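Local coordinates for BT_4661 (PDB 4AK1), which probably binds heparin and heparan sulphate at the cell surface of Bacteroides thetaiotaomicron, as a SusE-like protein of the heparin utilisation locus, at residues V80-L85 against I101-M106; M511-A516 against S526-V531. One frame throughout, in Å; residues are numbered along the deposited sequence.

Contact 1 (V80-L85 against I101-M106); sequences VGLYKL and IVEINM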
ATOM      1  N   VAL A  80     -38.714   8.949 -23.297  1.00 22.92           N
ATOM      2  CA  VAL A  80     -39.371   8.747 -22.013  1.00 22.95           C
ATOM      3  C   VAL A  80     -38.520   7.910 -21.066  1.00 22.32           C
ATOM      4  O   VAL A  80     -38.010   6.844 -21.450  1.00 22.23           O
ATOM      5  CB  VAL A  80     -40.731   8.062 -22.223  1.00 24.25           C
ATOM      6  CG1 VAL A  80     -41.439   7.836 -20.887  1.00 25.19           C
ATOM      7  CG2 VAL A  80     -41.590   8.887 -23.174  1.00 25.15           C
ATOM      8  N   GLY A  81     -38.384   8.386 -19.831  1.00 21.90           N
ATOM      9  CA  GLY A  81     -37.727   7.620 -18.778  1.00 22.09           C
ATOM     10  C   GLY A  81     -37.095   8.500 -17.717  1.00 21.48           C
ATOM     11  O   GLY A  81     -37.194   9.724 -17.777  1.00 21.05           O
ATOM     12  N   LEU A  82     -36.425   7.873 -16.751  1.00 22.10           N
ATOM     13  CA  LEU A  82     -35.781   8.597 -15.652  1.00 21.95           C
ATOM     14  C   LEU A  82     -34.355   9.038 -15.999  1.00 20.74           C
ATOM     15  O   LEU A  82     -33.495   8.198 -16.289  1.00 20.74           O
ATOM     16  CB  LEU A  82     -35.781   7.732 -14.392  1.00 23.87           C
ATOM     17  CG  LEU A  82     -35.087   8.296 -13.144  1.00 24.61           C
ATOM     18  CD1 LEU A  82     -35.728   9.600 -12.681  1.00 24.99           C
ATOM     19  CD2 LEU A  82     -35.152   7.252 -12.037  1.00 26.84           C
ATOM     20  N   TYR A  83     -34.130  10.352 -15.978  1.00 19.71           N
ATOM     21  CA  TYR A  83     -32.824  10.955 -16.246  1.00 18.81           C
ATOM     22  C   TYR A  83     -32.106  11.248 -14.935  1.00 19.27           C
ATOM     23  O   TYR A  83     -32.741  11.670 -13.955  1.00 20.00           O
ATOM     24  CB  TYR A  83     -32.969  12.267 -17.034  1.00 17.97           C
ATOM     25  CG  TYR A  83     -33.441  12.098 -18.469  1.00 17.83           C
ATOM     26  CD1 TYR A  83     -34.799  11.971 -18.766  1.00 18.38           C
ATOM     27  CD2 TYR A  83     -32.530  12.083 -19.528  1.00 17.60           C
ATOM     28  CE1 TYR A  83     -35.244  11.816 -20.074  1.00 18.69           C
ATOM     29  CE2 TYR A  83     -32.959  11.913 -20.847  1.00 18.25           C
ATOM     30  CZ  TYR A  83     -34.324  11.781 -21.113  1.00 18.65           C
ATOM     31  OH  TYR A  83     -34.775  11.626 -22.414  1.00 19.18           O
ATOM     32  N   LYS A  84     -30.797  10.992 -14.905  1.00 18.99           N
ATOM     33  CA  LYS A  84     -29.972  11.354 -13.748  1.00 19.65           C
ATOM     34  C   LYS A  84     -28.858  12.285 -14.191  1.00 18.91           C
ATOM     35  O   LYS A  84     -28.156  12.008 -15.180  1.00 18.64           O
ATOM     36  CB  LYS A  84     -29.412  10.120 -13.044  1.00 21.23           C
ATOM     37  CG  LYS A  84     -30.499   9.191 -12.527  1.00 22.83           C
ATOM     38  CD  LYS A  84     -29.927   7.996 -11.791  1.00 24.98           C
ATOM     39  CE  LYS A  84     -31.051   7.084 -11.325  1.00 26.56           C
ATOM     40  NZ  LYS A  84     -30.495   5.916 -10.594  1.00 29.03           N
ATOM     41  N   LEU A  85     -28.735  13.403 -13.478  1.00 18.40           N
ATOM     42  CA  LEU A  85     -27.817  14.473 -13.838  1.00 17.93           C
ATOM     43  C   LEU A  85     -26.701  14.531 -12.810  1.00 17.97           C
ATOM     44  O   LEU A  85     -26.957  14.536 -11.602  1.00 18.72           O
ATOM     45  CB  LEU A  85     -28.531  15.838 -13.904  1.00 17.61           C
ATOM     46  CG  LEU A  85     -29.433  16.101 -15.123  1.00 17.86           C
ATOM     47  CD1 LEU A  85     -30.563  15.084 -15.245  1.00 18.31           C
ATOM     48  CD2 LEU A  85     -30.013  17.517 -15.071  1.00 18.30           C
ATOM     49  N   ILE A 101     -26.989  13.754  -8.663  1.00 22.89           N
ATOM     50  CA  ILE A 101     -27.570  14.620  -7.625  1.00 23.79           C
ATOM     51  C   ILE A 101     -29.014  15.059  -7.981  1.00 23.96           C
ATOM     52  O   ILE A 101     -29.832  15.339  -7.090  1.00 25.65           O
ATOM     53  CB  ILE A 101     -26.641  15.824  -7.322  1.00 22.97           C
ATOM     54  CG1 ILE A 101     -27.127  16.595  -6.087  1.00 24.27           C
ATOM     55  CG2 ILE A 101     -26.474  16.717  -8.560  1.00 20.82           C
ATOM     56  CD1 ILE A 101     -26.122  17.555  -5.480  1.00 24.31           C
ATOM     57  N   VAL A 102     -29.328  15.092  -9.274  1.00 22.19           N
ATOM     58  CA  VAL A 102     -30.653  15.486  -9.731  1.00 22.71           C
ATOM     59  C   VAL A 102     -31.250  14.377 -10.586  1.00 22.69           C
ATOM     60  O   VAL A 102     -30.584  13.880 -11.513  1.00 21.37           O
ATOM     61  CB  VAL A 102     -30.590  16.791 -10.561  1.00 21.81           C
ATOM     62  CG1 VAL A 102     -31.926  17.073 -11.250  1.00 21.94           C
ATOM     63  CG2 VAL A 102     -30.203  17.959  -9.672  1.00 22.18           C
ATOM     64  N   GLU A 103     -32.495  14.003 -10.271  1.00 24.22           N
ATOM     65  CA  GLU A 103     -33.273  13.018 -11.041  1.00 24.56           C
ATOM     66  C   GLU A 103     -34.494  13.683 -11.680  1.00 24.53           C
ATOM     67  O   GLU A 103     -35.240  14.395 -11.003  1.00 25.91           O
ATOM     68  CB  GLU A 103     -33.761  11.866 -10.152  1.00 27.12           C
ATOM     69  CG  GLU A 103     -32.645  11.101  -9.465  1.00 28.93           C
ATOM     70  CD  GLU A 103     -33.117   9.812  -8.815  1.00 31.67           C
ATOM     71  OE1 GLU A 103     -34.302   9.437  -8.965  1.00 33.12           O
ATOM     72  OE2 GLU A 103     -32.288   9.172  -8.143  1.00 33.21           O
ATOM     73  N   ILE A 104     -34.673  13.459 -12.981  1.00 22.97           N
ATOM     74  CA  ILE A 104     -35.808  14.007 -13.726  1.00 23.26           C
ATOM     75  C   ILE A 104     -36.521  12.903 -14.489  1.00 22.97           C
ATOM     76  O   ILE A 104     -35.926  12.212 -15.317  1.00 21.84           O
ATOM     77  CB  ILE A 104     -35.394  15.129 -14.698  1.00 22.49           C
ATOM     78  CG1 ILE A 104     -34.691  16.254 -13.928  1.00 22.65           C
ATOM     79  CG2 ILE A 104     -36.614  15.676 -15.446  1.00 23.56           C
ATOM     80  CD1 ILE A 104     -33.867  17.174 -14.813  1.00 21.90           C
ATOM     81  N   ASN A 105     -37.797  12.728 -14.173  1.00 24.35           N
ATOM     82  CA  ASN A 105     -38.622  11.735 -14.847  1.00 24.52           C
ATOM     83  C   ASN A 105     -39.356  12.383 -16.026  1.00 24.10           C
ATOM     84  O   ASN A 105     -40.303  13.146 -15.829  1.00 25.04           O
ATOM     85  CB  ASN A 105     -39.590  11.091 -13.839  1.00 27.04           C
ATOM     86  CG  ASN A 105     -40.390   9.955 -14.435  1.00 28.28           C
ATOM     87  OD1 ASN A 105     -39.889   9.188 -15.263  1.00 27.81           O
ATOM     88  ND2 ASN A 105     -41.643   9.838 -14.018  1.00 30.38           N
ATOM     89  N   MET A 106     -38.897  12.094 -17.251  1.00 22.50           N
ATOM     90  CA  MET A 106     -39.575  12.590 -18.450  1.00 22.94           C
ATOM     91  C   MET A 106     -40.709  11.645 -18.847  1.00 24.13           C
ATOM     92  O   MET A 106     -40.470  10.483 -19.190  1.00 23.89           O
ATOM     93  CB  MET A 106     -38.584  12.743 -19.609  1.00 21.61           C
ATOM     94  CG  MET A 106     -39.216  13.109 -20.943  1.00 22.09           C
ATOM     95  SD  MET A 106     -39.867  14.801 -21.005  1.00 23.66           S
ATOM     96  CE  MET A 106     -38.369  15.776 -20.914  1.00 22.50           C
TER
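Strands 81-85 and 101-106 run antiparallel, 157° between their directions, joined by paired backbone bonds at Gly81-Met106, Tyr83-Ile104 and Leu85-Val102. They lie inside a mixed sheet, flanked by strands 42-51 and 14-23. The Leu85-Val102 pair is uneven: Leu85 N reaches Val102 O at 2.7 Å, while the return bond from Val102 N to Leu85 O is weak at 3.4 Å. Opposite Leu85 the second strand places two residues, Ile101 and Val102, in a classic beta bulge.

Tyr83, Leu85, Val102, Ile104 and Met106 share the buried face. The Tyr83 ring has CG anti to its own carbonyl carbon (chi1 -69°), which lays its CD1-CE1 edge along the partner strand. CE1 meets Met106 CB at 3.5 Å, and Ile104 O lies in the ring plane at the same edge. Its hydroxyl is satisfied by Pro79 O, and Phe56 and Phe61 pack edge-to-face with the ring. A serine here would probably leave a gap beside Met106 and Pro79 O without its hydroxyl partner. Leu85 CD1 and CD2 both lie 3.9 Å from Ile104 CD1.

The face of Leu82, Lys84, Glu103 and Asn105 is more polar. Lys84 and Glu103 extend side by side, yet Lys84 NZ stays 4.5 Å from Glu103 OE2, too far for a salt bridge. Leu82 CD2 lies 3.9 Å from Glu103 OE1. Asn105 ND2 bonds to Asp22 on strand 14-23.

The contact is an amphipathic beta hairpin: Tyr83, Met106 and aliphatic side chains pack on the buried face, and the other carries a loose Lys84-Glu103 charge pair.

Contact 2 (M511-A516 against S526-V531); sequences MVMVTA and SVKQPV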
ATOM      1  N   MET A 511       6.085  31.303  45.235  1.00 13.03           N
ATOM      2  CA  MET A 511       6.169  31.140  43.790  0.50 13.09           C
ATOM      3  C   MET A 511       6.674  32.427  43.169  1.00 13.08           C
ATOM      4  O   MET A 511       6.259  33.524  43.552  1.00 13.30           O
ATOM      5  CB  MET A 511       4.793  30.797  43.191  0.50 13.42           C
ATOM      6  CG  MET A 511       4.806  30.416  41.713  0.50 13.82           C
ATOM      7  SD  MET A 511       4.811  31.754  40.502  0.50 15.81           S
ATOM      8  CE  MET A 511       3.499  31.204  39.406  0.50 15.18           C
ATOM      9  N   VAL A 512       7.577  32.288  42.206  1.00 12.89           N
ATOM     10  CA  VAL A 512       8.086  33.440  41.454  1.00 13.17           C
ATOM     11  C   VAL A 512       7.913  33.135  39.977  1.00 13.28           C
ATOM     12  O   VAL A 512       7.785  31.962  39.607  1.00 12.97           O
ATOM     13  CB  VAL A 512       9.574  33.727  41.749  1.00 13.49           C
ATOM     14  CG1 VAL A 512       9.771  34.034  43.230  1.00 13.53           C
ATOM     15  CG2 VAL A 512      10.463  32.556  41.303  1.00 13.22           C
ATOM     16  N   MET A 513       7.901  34.170  39.135  1.00 13.75           N
ATOM     17  CA  MET A 513       7.986  33.967  37.692  1.00 13.96           C
ATOM     18  C   MET A 513       9.366  34.437  37.244  1.00 13.87           C
ATOM     19  O   MET A 513       9.752  35.582  37.513  1.00 14.03           O
ATOM     20  CB  MET A 513       6.890  34.737  36.951  1.00 15.26           C
ATOM     21  CG  MET A 513       5.475  34.229  37.218  1.00 16.56           C
ATOM     22  SD  MET A 513       5.139  32.545  36.647  1.00 18.58           S
ATOM     23  CE  MET A 513       5.227  32.727  34.873  1.00 17.80           C
ATOM     24  N   VAL A 514      10.100  33.549  36.574  1.00 13.42           N
ATOM     25  CA  VAL A 514      11.436  33.848  36.076  1.00 13.32           C
ATOM     26  C   VAL A 514      11.367  34.053  34.562  1.00 13.40           C
ATOM     27  O   VAL A 514      10.747  33.256  33.846  1.00 12.70           O
ATOM     28  CB  VAL A 514      12.434  32.710  36.377  1.00 13.48           C
ATOM     29  CG1 VAL A 514      13.774  32.960  35.688  1.00 13.89           C
ATOM     30  CG2 VAL A 514      12.614  32.526  37.890  1.00 13.42           C
ATOM     31  N   THR A 515      12.029  35.105  34.085  1.00 13.68           N
ATOM     32  CA  THR A 515      12.089  35.391  32.656  1.00 14.02           C
ATOM     33  C   THR A 515      13.547  35.354  32.224  1.00 14.44           C
ATOM     34  O   THR A 515      14.399  36.062  32.791  1.00 14.70           O
ATOM     35  CB  THR A 515      11.494  36.766  32.314  1.00 14.40           C
ATOM     36  OG1 THR A 515      10.131  36.835  32.749  1.00 14.33           O
ATOM     37  CG2 THR A 515      11.571  37.053  30.766  1.00 14.65           C
ATOM     38  N   ALA A 516      13.828  34.491  31.256  1.00 14.26           N
ATOM     39  CA  ALA A 516      15.139  34.421  30.639  1.00 14.98           C
ATOM     40  C   ALA A 516      15.037  35.066  29.274  1.00 15.22           C
ATOM     41  O   ALA A 516      14.058  34.850  28.559  1.00 14.92           O
ATOM     42  CB  ALA A 516      15.594  32.971  30.498  1.00 14.76           C
ATOM     43  N   SER A 526      12.306  36.148  24.842  1.00 15.46           N
ATOM     44  CA  SER A 526      12.151  35.876  26.270  1.00 15.63           C
ATOM     45  C   SER A 526      11.237  34.677  26.506  1.00 15.37           C
ATOM     46  O   SER A 526      10.278  34.466  25.760  1.00 15.30           O
ATOM     47  CB  SER A 526      11.562  37.091  26.974  1.00 16.27           C
ATOM     48  OG  SER A 526      12.434  38.202  26.834  1.00 17.65           O
ATOM     49  N   VAL A 527      11.541  33.909  27.556  1.00 14.96           N
ATOM     50  CA  VAL A 527      10.764  32.736  27.956  1.00 14.35           C
ATOM     51  C   VAL A 527      10.481  32.933  29.447  1.00 14.48           C
ATOM     52  O   VAL A 527      11.403  33.271  30.216  1.00 14.26           O
ATOM     53  CB  VAL A 527      11.581  31.432  27.741  1.00 14.35           C
ATOM     54  CG1 VAL A 527      10.946  30.245  28.455  1.00 13.94           C
ATOM     55  CG2 VAL A 527      11.744  31.121  26.253  1.00 14.25           C
ATOM     56  N   LYS A 528       9.225  32.751  29.846  1.00 14.28           N
ATOM     57  CA  LYS A 528       8.814  33.003  31.231  1.00 14.99           C
ATOM     58  C   LYS A 528       8.236  31.718  31.830  1.00 14.03           C
ATOM     59  O   LYS A 528       7.379  31.080  31.208  1.00 13.62           O
ATOM     60  CB  LYS A 528       7.795  34.162  31.286  1.00 16.56           C
ATOM     61  CG  LYS A 528       7.413  34.619  32.684  1.00 18.52           C
ATOM     62  CD  LYS A 528       6.474  35.841  32.689  1.00 20.96           C
ATOM     63  CE  LYS A 528       5.307  35.696  31.713  1.00 23.02           C
ATOM     64  NZ  LYS A 528       4.132  36.588  32.026  1.00 26.19           N
ATOM     65  N   GLN A 529       8.735  31.335  33.008  1.00 13.18           N
ATOM     66  CA  GLN A 529       8.304  30.103  33.695  1.00 12.54           C
ATOM     67  C   GLN A 529       8.210  30.305  35.219  1.00 12.08           C
ATOM     68  O   GLN A 529       8.948  31.095  35.784  1.00 12.19           O
ATOM     69  CB  GLN A 529       9.280  28.941  33.416  1.00 12.44           C
ATOM     70  CG  GLN A 529       9.490  28.596  31.937  1.00 12.45           C
ATOM     71  CD  GLN A 529      10.622  27.598  31.700  1.00 12.73           C
ATOM     72  OE1 GLN A 529      10.972  27.314  30.553  1.00 13.20           O
ATOM     73  NE2 GLN A 529      11.184  27.038  32.780  1.00 12.74           N
ATOM     74  N   PRO A 530       7.323  29.545  35.889  1.00 11.75           N
ATOM     75  CA  PRO A 530       7.260  29.625  37.358  1.00 11.62           C
ATOM     76  C   PRO A 530       8.364  28.792  38.030  1.00 11.54           C
ATOM     77  O   PRO A 530       8.821  27.801  37.466  1.00 11.49           O
ATOM     78  CB  PRO A 530       5.884  29.045  37.682  1.00 11.36           C
ATOM     79  CG  PRO A 530       5.630  28.061  36.578  1.00 11.28           C
ATOM     80  CD  PRO A 530       6.295  28.645  35.334  1.00 11.47           C
ATOM     81  N   VAL A 531       8.794  29.215  39.218  1.00 11.44           N
ATOM     82  CA  VAL A 531       9.645  28.397  40.080  1.00 11.30           C
ATOM     83  C   VAL A 531       9.011  28.449  41.473  1.00 11.23           C
ATOM     84  O   VAL A 531       8.623  29.529  41.935  1.00 11.28           O
ATOM     85  CB  VAL A 531      11.119  28.903  40.117  1.00 11.62           C
ATOM     86  CG1 VAL A 531      11.977  28.037  41.026  1.00 11.74           C
ATOM     87  CG2 VAL A 531      11.722  28.912  38.714  1.00 11.83           C
TER
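Val512, Val514 and Ala516 pair with Val531, Gln529 and Val527 through six backbone hydrogen bonds, two to each pair, between antiparallel strands. These strands, 509-518 and 525-535, are the inner pair of a four-stranded mixed sheet, flanked by 476-483 and 447-450. Val514 N to Gln529 O is 2.8 Å. Val512 N to Val531 O is 3.0 Å. CA-H...O contacts fill in between them, such as Pro530 CA to Val512 O at 3.3 Å. Pro530 has no N-H to give, but it sits in a non-hydrogen-bonded pair with Met513, and the ladder continues past it.

Apolar packing covers both faces. On one, Met513 is bent at chi2 and chi3 (-64° and -67°), which folds SD and CE over the partner strand. Its SD lies 3.7 Å from Pro530 CB, alongside the ring, and its CE touches Lys528 CG at 3.6 Å. On the other face, Val514 CG2 meets Val531 CG2 at 3.8 Å and Val512 CG2 lies 3.9 Å from Val531 CB. Trp477 and Ile499 cover Val514 on this side.

Thr515 OG1 rests against the aliphatic part of Lys528, 3.5 Å from Lys528 CG. Other polar bonds go outside the pair: Ser526 OG to Thr517 OG1, Gln529 NE2 to Phe430 O.

The regular ladder sets the register of this hairpin. Val512, Val514 and Val531 are buried on one face, while the hydrocarbon stem of Lys528 extends the apolar cover of Met513 on the other.

Overall arrangement
Contacts 1 and 2 each join the two strands of a beta hairpin, but in separate sheets of an elongated chain. Their centres are 69 Å apart, on opposite sides of the chain's centre, and their nearest atoms are about 51 Å apart, so neither touches the other. They follow one another in sequence. Contact 1 touches a second subunit: Val80 O accepts a hydrogen bond from Arg657 NH2 of that chain. No other chain of the assembly touches contact 2. A bound sodium ion lies about 9 Å from the side chain of Ala516 in contact 2. Ser473, Leu475 and Ser495 contribute to a sodium site, and none of these belongs to either hairpin.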